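Local structure of poly(ADP-ribose) glycohydrolase (Thermomonospora curvata, 3SIG) at residues 175-189 and 220-232. The protein hydrolyses the ribose-ribose glycosidic bonds of poly(ADP-ribose) and, as crystallised, holds ADP-ribose in its pocket. Numbering follows the deposited sequence.
Sequences SPAPNRRAIGDLRTV and WGCGVFGNDPAQV. With AR6 ([(2R,3S,4R,5R)-5-(6-aminopurin-9-yl)-3,4-dihydroxy-oxolan-2-yl]methyl [hydroxy-[[(2R,3S,4R,5S)-3,4,5-trihydroxyoxolan-2-yl]methoxy]phosphoryl] hydrogen phosphate), chain B.
A177 CB sits over one face of the W220 indole, 3.7 Å from the centroid of the five-membered ring, a CH-pi contact. The same methyl packs against G221 CA at 3.4 Å. W220 has CG anti to its backbone N (chi1 -178°), which carries the indole back alongside 175-177. There NE1 donates, within the ring plane, to S175 O at 2.9 Å. With an alanine in place of W220, S175 O would probably lose this donor and a gap would open under the A177 methyl. The F225 ring extends this apolar centre, with A177 CB near its CD2 and P176 CB at its edge. N179 stacks its amide on one face of the phenyl ring, the planes 28° apart, while AR6 C5D lies over the centre of the opposite face. N179 OD1 also caps helix 180-183 by accepting from A182 N. The N227 amide ties the two loops together: ND2 donates to P178 O at 2.9 Å and to G221 O of its own segment, both acceptors close to the amide plane. At the outer edge, R181 bends at chi3 (-57°) to grip the turn 223-226. Its NE reaches V224 O from above the carbonyl plane, and NH2 meets G223 O in the guanidinium plane, each at 3.0 Å. R181 N donates to F225 O. Farther out, Q231 NE2 donates to V189 O. The gripped turn is a type I beta turn, and three of its backbone N atoms bind the AR6 diphosphate: V224 N donates to O1A, and G223 N and F225 N both donate to O2B. Such a glycine-rich diphosphate-binding loop, here braced by the loop and short helix 180-183 after strand 163-175, is characteristic of the macrodomain ADP-ribose site.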
loop_
_atom_site.group_PDB
_atom_site.type_symbol
_atom_site.label_atom_id
_atom_site.label_comp_id
_atom_site.label_asym_id
_atom_site.label_seq_id
_atom_site.Cartn_x
_atom_site.Cartn_y
_atom_site.Cartn_z
ATOM N N SER A 175 3.044 0.363 -5.497
ATOM C CA SER A 175 3.460 -0.507 -6.577
ATOM C C SER A 175 2.223 -1.252 -7.046
ATOM O O SER A 175 1.568 -1.900 -6.239
ATOM C CB SER A 175 4.474 -1.523 -6.032
ATOM O OG SER A 175 4.747 -2.585 -6.947
ATOM N N PRO A 176 1.878 -1.170 -8.349
ATOM C CA PRO A 176 0.687 -1.891 -8.810
ATOM C C PRO A 176 1.004 -3.335 -9.121
ATOM O O PRO A 176 1.976 -3.653 -9.805
ATOM C CB PRO A 176 0.339 -1.158 -10.111
ATOM C CG PRO A 176 1.676 -0.729 -10.633
ATOM C CD PRO A 176 2.524 -0.418 -9.431
ATOM N N ALA A 177 0.182 -4.237 -8.615
ATOM C CA ALA A 177 0.268 -5.636 -9.018
ATOM C C ALA A 177 -0.145 -5.704 -10.488
ATOM O O ALA A 177 -0.903 -4.853 -10.972
ATOM C CB ALA A 177 -0.652 -6.511 -8.169
ATOM N N PRO A 178 0.303 -6.738 -11.211
ATOM C CA PRO A 178 -0.201 -6.913 -12.577
ATOM C C PRO A 178 -1.716 -7.063 -12.554
ATOM O O PRO A 178 -2.293 -7.684 -11.658
ATOM C CB PRO A 178 0.494 -8.184 -13.041
ATOM C CG PRO A 178 0.893 -8.899 -11.803
ATOM C CD PRO A 178 1.222 -7.818 -10.813
ATOM N N ASN A 179 -2.378 -6.512 -13.551
ATOM C CA ASN A 179 -3.816 -6.609 -13.684
ATOM C C ASN A 179 -4.156 -7.925 -14.386
ATOM O O ASN A 179 -4.387 -7.992 -15.613
ATOM C CB ASN A 179 -4.340 -5.414 -14.469
ATOM C CG ASN A 179 -5.833 -5.247 -14.362
ATOM O OD1 ASN A 179 -6.572 -6.201 -14.159
ATOM N ND2 ASN A 179 -6.279 -4.006 -14.435
ATOM N N ARG A 180 -4.185 -8.978 -13.592
ATOM C CA ARG A 180 -4.456 -10.315 -14.125
ATOM C C ARG A 180 -5.842 -10.420 -14.727
ATOM O O ARG A 180 -6.075 -11.189 -15.667
ATOM C CB ARG A 180 -4.251 -11.365 -13.034
ATOM C CG ARG A 180 -4.298 -12.784 -13.601
ATOM C CD ARG A 180 -4.066 -13.858 -12.583
ATOM N NE ARG A 180 -4.222 -15.174 -13.207
ATOM C CZ ARG A 180 -3.247 -15.839 -13.823
ATOM N NH1 ARG A 180 -2.033 -15.326 -13.891
ATOM N NH2 ARG A 180 -3.483 -17.027 -14.363
ATOM N N ARG A 181 -6.786 -9.668 -14.192
ATOM C CA ARG A 181 -8.136 -9.675 -14.718
ATOM C C ARG A 181 -8.134 -9.213 -16.171
ATOM O O ARG A 181 -8.800 -9.792 -17.031
ATOM C CB ARG A 181 -9.020 -8.794 -13.856
ATOM C CG ARG A 181 -10.480 -8.845 -14.209
ATOM C CD ARG A 181 -11.314 -8.010 -13.240
ATOM N NE ARG A 181 -11.136 -8.434 -11.850
ATOM C CZ ARG A 181 -11.889 -9.340 -11.227
ATOM N NH1 ARG A 181 -12.892 -9.939 -11.858
ATOM N NH2 ARG A 181 -11.640 -9.649 -9.962
ATOM N N ALA A 182 -7.345 -8.189 -16.462
ATOM C CA ALA A 182 -7.267 -7.671 -17.812
ATOM C C ALA A 182 -6.463 -8.550 -18.780
ATOM O O ALA A 182 -6.725 -8.585 -19.984
ATOM C CB ALA A 182 -6.697 -6.273 -17.779
ATOM N N ILE A 183 -5.483 -9.259 -18.241
ATOM C CA ILE A 183 -4.650 -10.167 -19.018
ATOM C C ILE A 183 -5.377 -11.451 -19.387
ATOM O O ILE A 183 -5.160 -12.014 -20.456
ATOM C CB ILE A 183 -3.400 -10.506 -18.200
ATOM C CG1 ILE A 183 -2.476 -9.283 -18.147
ATOM C CG2 ILE A 183 -2.677 -11.698 -18.793
ATOM C CD1 ILE A 183 -1.502 -9.296 -17.020
ATOM N N GLY A 184 -6.231 -11.934 -18.495
ATOM C CA GLY A 184 -6.880 -13.211 -18.713
ATOM C C GLY A 184 -5.839 -14.307 -18.797
ATOM O O GLY A 184 -4.880 -14.329 -18.042
ATOM N N ASP A 185 -6.012 -15.228 -19.736
ATOM C CA ASP A 185 -5.102 -16.366 -19.846
ATOM C C ASP A 185 -4.021 -16.130 -20.892
ATOM O O ASP A 185 -3.361 -17.061 -21.325
ATOM C CB ASP A 185 -5.865 -17.652 -20.173
ATOM C CG ASP A 185 -6.366 -17.686 -21.593
ATOM O OD1 ASP A 185 -6.351 -16.635 -22.269
ATOM O OD2 ASP A 185 -6.792 -18.775 -22.034
ATOM N N LEU A 186 -3.784 -14.870 -21.239
ATOM C CA LEU A 186 -2.849 -14.603 -22.334
ATOM C C LEU A 186 -1.427 -14.361 -21.796
ATOM O O LEU A 186 -0.525 -14.070 -22.574
ATOM C CB LEU A 186 -3.338 -13.430 -23.184
ATOM C CG LEU A 186 -4.647 -13.724 -23.919
ATOM C CD1 LEU A 186 -5.099 -12.522 -24.717
ATOM C CD2 LEU A 186 -4.475 -14.903 -24.821
ATOM N N ARG A 187 -1.234 -14.507 -20.478
ATOM C CA ARG A 187 0.083 -14.782 -19.907
ATOM C C ARG A 187 -0.059 -16.067 -19.080
ATOM O O ARG A 187 -1.120 -16.326 -18.521
ATOM C CB ARG A 187 0.587 -13.655 -19.014
ATOM C CG ARG A 187 0.683 -12.290 -19.668
ATOM C CD ARG A 187 1.885 -12.213 -20.542
ATOM N NE ARG A 187 2.068 -10.865 -21.076
ATOM C CZ ARG A 187 2.998 -10.533 -21.964
ATOM N NH1 ARG A 187 3.846 -11.440 -22.422
ATOM N NH2 ARG A 187 3.074 -9.284 -22.392
ATOM N N THR A 188 0.992 -16.870 -18.989
ATOM C CA THR A 188 0.908 -18.121 -18.239
ATOM C C THR A 188 0.979 -17.829 -16.724
ATOM O O THR A 188 1.420 -16.766 -16.294
ATOM C CB THR A 188 2.068 -19.046 -18.582
ATOM O OG1 THR A 188 3.286 -18.391 -18.209
ATOM C CG2 THR A 188 2.097 -19.389 -20.097
ATOM N N VAL A 189 0.598 -18.825 -15.943
ATOM C CA VAL A 189 0.704 -18.772 -14.489
ATOM C C VAL A 189 2.118 -18.416 -14.107
ATOM O O VAL A 189 2.346 -17.575 -13.224
ATOM C CB VAL A 189 0.293 -20.134 -13.877
ATOM C CG1 VAL A 189 0.582 -20.184 -12.369
ATOM C CG2 VAL A 189 -1.200 -20.393 -14.127
ATOM N N TRP A 220 -2.237 -8.263 -2.055
ATOM C CA TRP A 220 -1.868 -7.367 -3.150
ATOM C C TRP A 220 -2.314 -7.953 -4.478
ATOM O O TRP A 220 -2.014 -9.115 -4.784
ATOM C CB TRP A 220 -0.359 -7.261 -3.142
ATOM C CG TRP A 220 0.297 -6.363 -4.127
ATOM C CD1 TRP A 220 -0.024 -5.068 -4.465
ATOM C CD2 TRP A 220 1.476 -6.695 -4.840
ATOM N NE1 TRP A 220 0.903 -4.582 -5.359
ATOM C CE2 TRP A 220 1.843 -5.559 -5.585
ATOM C CE3 TRP A 220 2.279 -7.856 -4.910
ATOM C CZ2 TRP A 220 2.959 -5.545 -6.416
ATOM C CZ3 TRP A 220 3.385 -7.839 -5.735
ATOM C CH2 TRP A 220 3.710 -6.699 -6.487
ATOM N N GLY A 221 -3.091 -7.204 -5.245
ATOM C CA GLY A 221 -3.476 -7.640 -6.572
ATOM C C GLY A 221 -4.647 -8.603 -6.627
ATOM O O GLY A 221 -5.047 -8.972 -7.734
ATOM N N CYS A 222 -5.196 -9.010 -5.492
ATOM C CA CYS A 222 -6.105 -10.150 -5.458
ATOM C C CYS A 222 -7.585 -9.816 -5.407
ATOM O O CYS A 222 -8.400 -10.734 -5.212
ATOM C CB CYS A 222 -5.766 -11.079 -4.289
ATOM S SG CYS A 222 -4.139 -11.817 -4.357
ATOM N N GLY A 223 -7.911 -8.533 -5.554
ATOM C CA GLY A 223 -9.300 -8.098 -5.591
ATOM C C GLY A 223 -9.620 -7.544 -6.948
ATOM O O GLY A 223 -9.859 -8.300 -7.909
ATOM N N VAL A 224 -9.559 -6.230 -7.069
ATOM C CA VAL A 224 -9.854 -5.585 -8.340
ATOM C C VAL A 224 -8.973 -6.126 -9.456
ATOM O O VAL A 224 -9.444 -6.265 -10.589
ATOM C CB VAL A 224 -9.694 -4.055 -8.198
ATOM C CG1 VAL A 224 -9.826 -3.339 -9.526
ATOM C CG2 VAL A 224 -10.727 -3.483 -7.185
ATOM N N PHE A 225 -7.713 -6.413 -9.174
ATOM C CA PHE A 225 -6.800 -6.918 -10.217
ATOM C C PHE A 225 -6.811 -8.437 -10.444
ATOM O O PHE A 225 -6.144 -8.923 -11.339
ATOM C CB PHE A 225 -5.381 -6.449 -9.924
ATOM C CG PHE A 225 -5.116 -4.982 -10.219
ATOM C CD1 PHE A 225 -6.068 -4.165 -10.821
ATOM C CD2 PHE A 225 -3.901 -4.444 -9.893
ATOM C CE1 PHE A 225 -5.774 -2.818 -11.075
ATOM C CE2 PHE A 225 -3.598 -3.120 -10.158
ATOM C CZ PHE A 225 -4.532 -2.306 -10.761
ATOM N N GLY A 226 -7.592 -9.176 -9.681
ATOM C CA GLY A 226 -7.911 -10.548 -10.043
ATOM C C GLY A 226 -6.785 -11.556 -9.963
ATOM O O GLY A 226 -6.853 -12.602 -10.596
ATOM N N ASN A 227 -5.743 -11.280 -9.192
ATOM C CA ASN A 227 -4.707 -12.282 -8.984
ATOM C C ASN A 227 -5.162 -13.404 -8.060
ATOM O O ASN A 227 -6.094 -13.257 -7.275
ATOM C CB ASN A 227 -3.408 -11.650 -8.442
ATOM C CG ASN A 227 -2.641 -10.902 -9.509
ATOM O OD1 ASN A 227 -1.892 -11.514 -10.262
ATOM N ND2 ASN A 227 -2.864 -9.606 -9.631
ATOM N N ASP A 228 -4.482 -14.541 -8.176
ATOM C CA ASP A 228 -4.749 -15.709 -7.353
ATOM C C ASP A 228 -4.119 -15.533 -5.965
ATOM O O ASP A 228 -2.902 -15.412 -5.841
ATOM C CB ASP A 228 -4.120 -16.913 -8.066
ATOM C CG ASP A 228 -4.272 -18.210 -7.307
ATOM O OD1 ASP A 228 -4.782 -18.219 -6.176
ATOM O OD2 ASP A 228 -3.835 -19.243 -7.862
ATOM N N PRO A 229 -4.929 -15.499 -4.898
ATOM C CA PRO A 229 -4.289 -15.248 -3.604
ATOM C C PRO A 229 -3.290 -16.315 -3.162
ATOM O O PRO A 229 -2.349 -15.996 -2.439
ATOM C CB PRO A 229 -5.456 -15.111 -2.625
ATOM C CG PRO A 229 -6.637 -15.575 -3.330
ATOM C CD PRO A 229 -6.390 -15.643 -4.793
ATOM N N ALA A 230 -3.487 -17.555 -3.555
ATOM C CA ALA A 230 -2.471 -18.558 -3.238
ATOM C C ALA A 230 -1.134 -18.224 -3.900
ATOM O O ALA A 230 -0.081 -18.377 -3.288
ATOM C CB ALA A 230 -2.939 -19.977 -3.625
ATOM N N GLN A 231 -1.165 -17.755 -5.139
ATOM C CA GLN A 231 0.063 -17.383 -5.829
ATOM C C GLN A 231 0.700 -16.139 -5.203
ATOM O O GLN A 231 1.915 -16.087 -5.062
ATOM C CB GLN A 231 -0.188 -17.144 -7.320
ATOM C CG GLN A 231 1.074 -16.841 -8.100
ATOM C CD GLN A 231 0.806 -16.735 -9.577
ATOM O OE1 GLN A 231 -0.163 -16.102 -10.015
ATOM N NE2 GLN A 231 1.634 -17.385 -10.367
ATOM N N VAL A 232 -0.092 -15.174 -4.771
ATOM C CA VAL A 232 0.497 -13.978 -4.179
ATOM C C VAL A 232 1.062 -14.320 -2.781
ATOM O O VAL A 232 2.180 -13.911 -2.444
ATOM C CB VAL A 232 -0.502 -12.802 -4.127
ATOM C CG1 VAL A 232 0.119 -11.628 -3.438
ATOM C CG2 VAL A 232 -0.915 -12.423 -5.574
HETATM N N1 AR6 B . -7.072 -3.655 4.099
HETATM C C2 AR6 B . -6.593 -4.881 3.916
HETATM N N3 AR6 B . -6.986 -5.755 2.945
HETATM C C4 AR6 B . -7.933 -5.253 2.120
HETATM C C5 AR6 B . -8.479 -3.929 2.271
HETATM C C6 AR6 B . -7.981 -3.173 3.299
HETATM N N6 AR6 B . -8.485 -1.889 3.514
HETATM N N7 AR6 B . -9.428 -3.768 1.200
HETATM C C8 AR6 B . -9.448 -4.883 0.550
HETATM N N9 AR6 B . -8.590 -5.829 1.029
HETATM P PA AR6 B . -7.724 -4.479 -3.763
HETATM P PB AR6 B . -5.865 -4.908 -6.051
HETATM C "C1'" AR6 B . -8.274 -7.185 0.588
HETATM O O1A AR6 B . -8.815 -5.085 -4.572
HETATM O O1B AR6 B . -4.357 -4.763 -6.017
HETATM C C1D AR6 B . -8.030 -0.028 -6.544
HETATM O O1D AR6 B . -9.094 0.597 -7.205
HETATM C "C2'" AR6 B . -9.398 -7.867 -0.162
HETATM O "O2'" AR6 B . -9.399 -9.238 0.123
HETATM O O2A AR6 B . -7.941 -3.097 -3.203
HETATM O O2B AR6 B . -6.441 -6.233 -6.422
HETATM C C2D AR6 B . -6.776 0.569 -7.050
HETATM O O2D AR6 B . -6.714 1.951 -7.114
HETATM C "C3'" AR6 B . -9.008 -7.641 -1.578
HETATM O "O3'" AR6 B . -9.466 -8.644 -2.425
HETATM O O3A AR6 B . -6.363 -4.534 -4.583
HETATM C C3D AR6 B . -6.372 -0.291 -8.171
HETATM O O3D AR6 B . -7.006 0.280 -9.285
HETATM C "C4'" AR6 B . -7.508 -7.594 -1.560
HETATM O "O4'" AR6 B . -7.145 -7.231 -0.247
HETATM C C4D AR6 B . -6.936 -1.613 -7.786
HETATM O O4D AR6 B . -8.015 -1.398 -6.889
HETATM C "C5'" AR6 B . -6.860 -6.663 -2.576
HETATM O "O5'" AR6 B . -7.381 -5.349 -2.451
HETATM C C5D AR6 B . -5.911 -2.560 -7.163
HETATM O O5D AR6 B . -6.526 -3.822 -6.988
HETATM O O HOH W 1 -9.234 -5.086 -13.045
#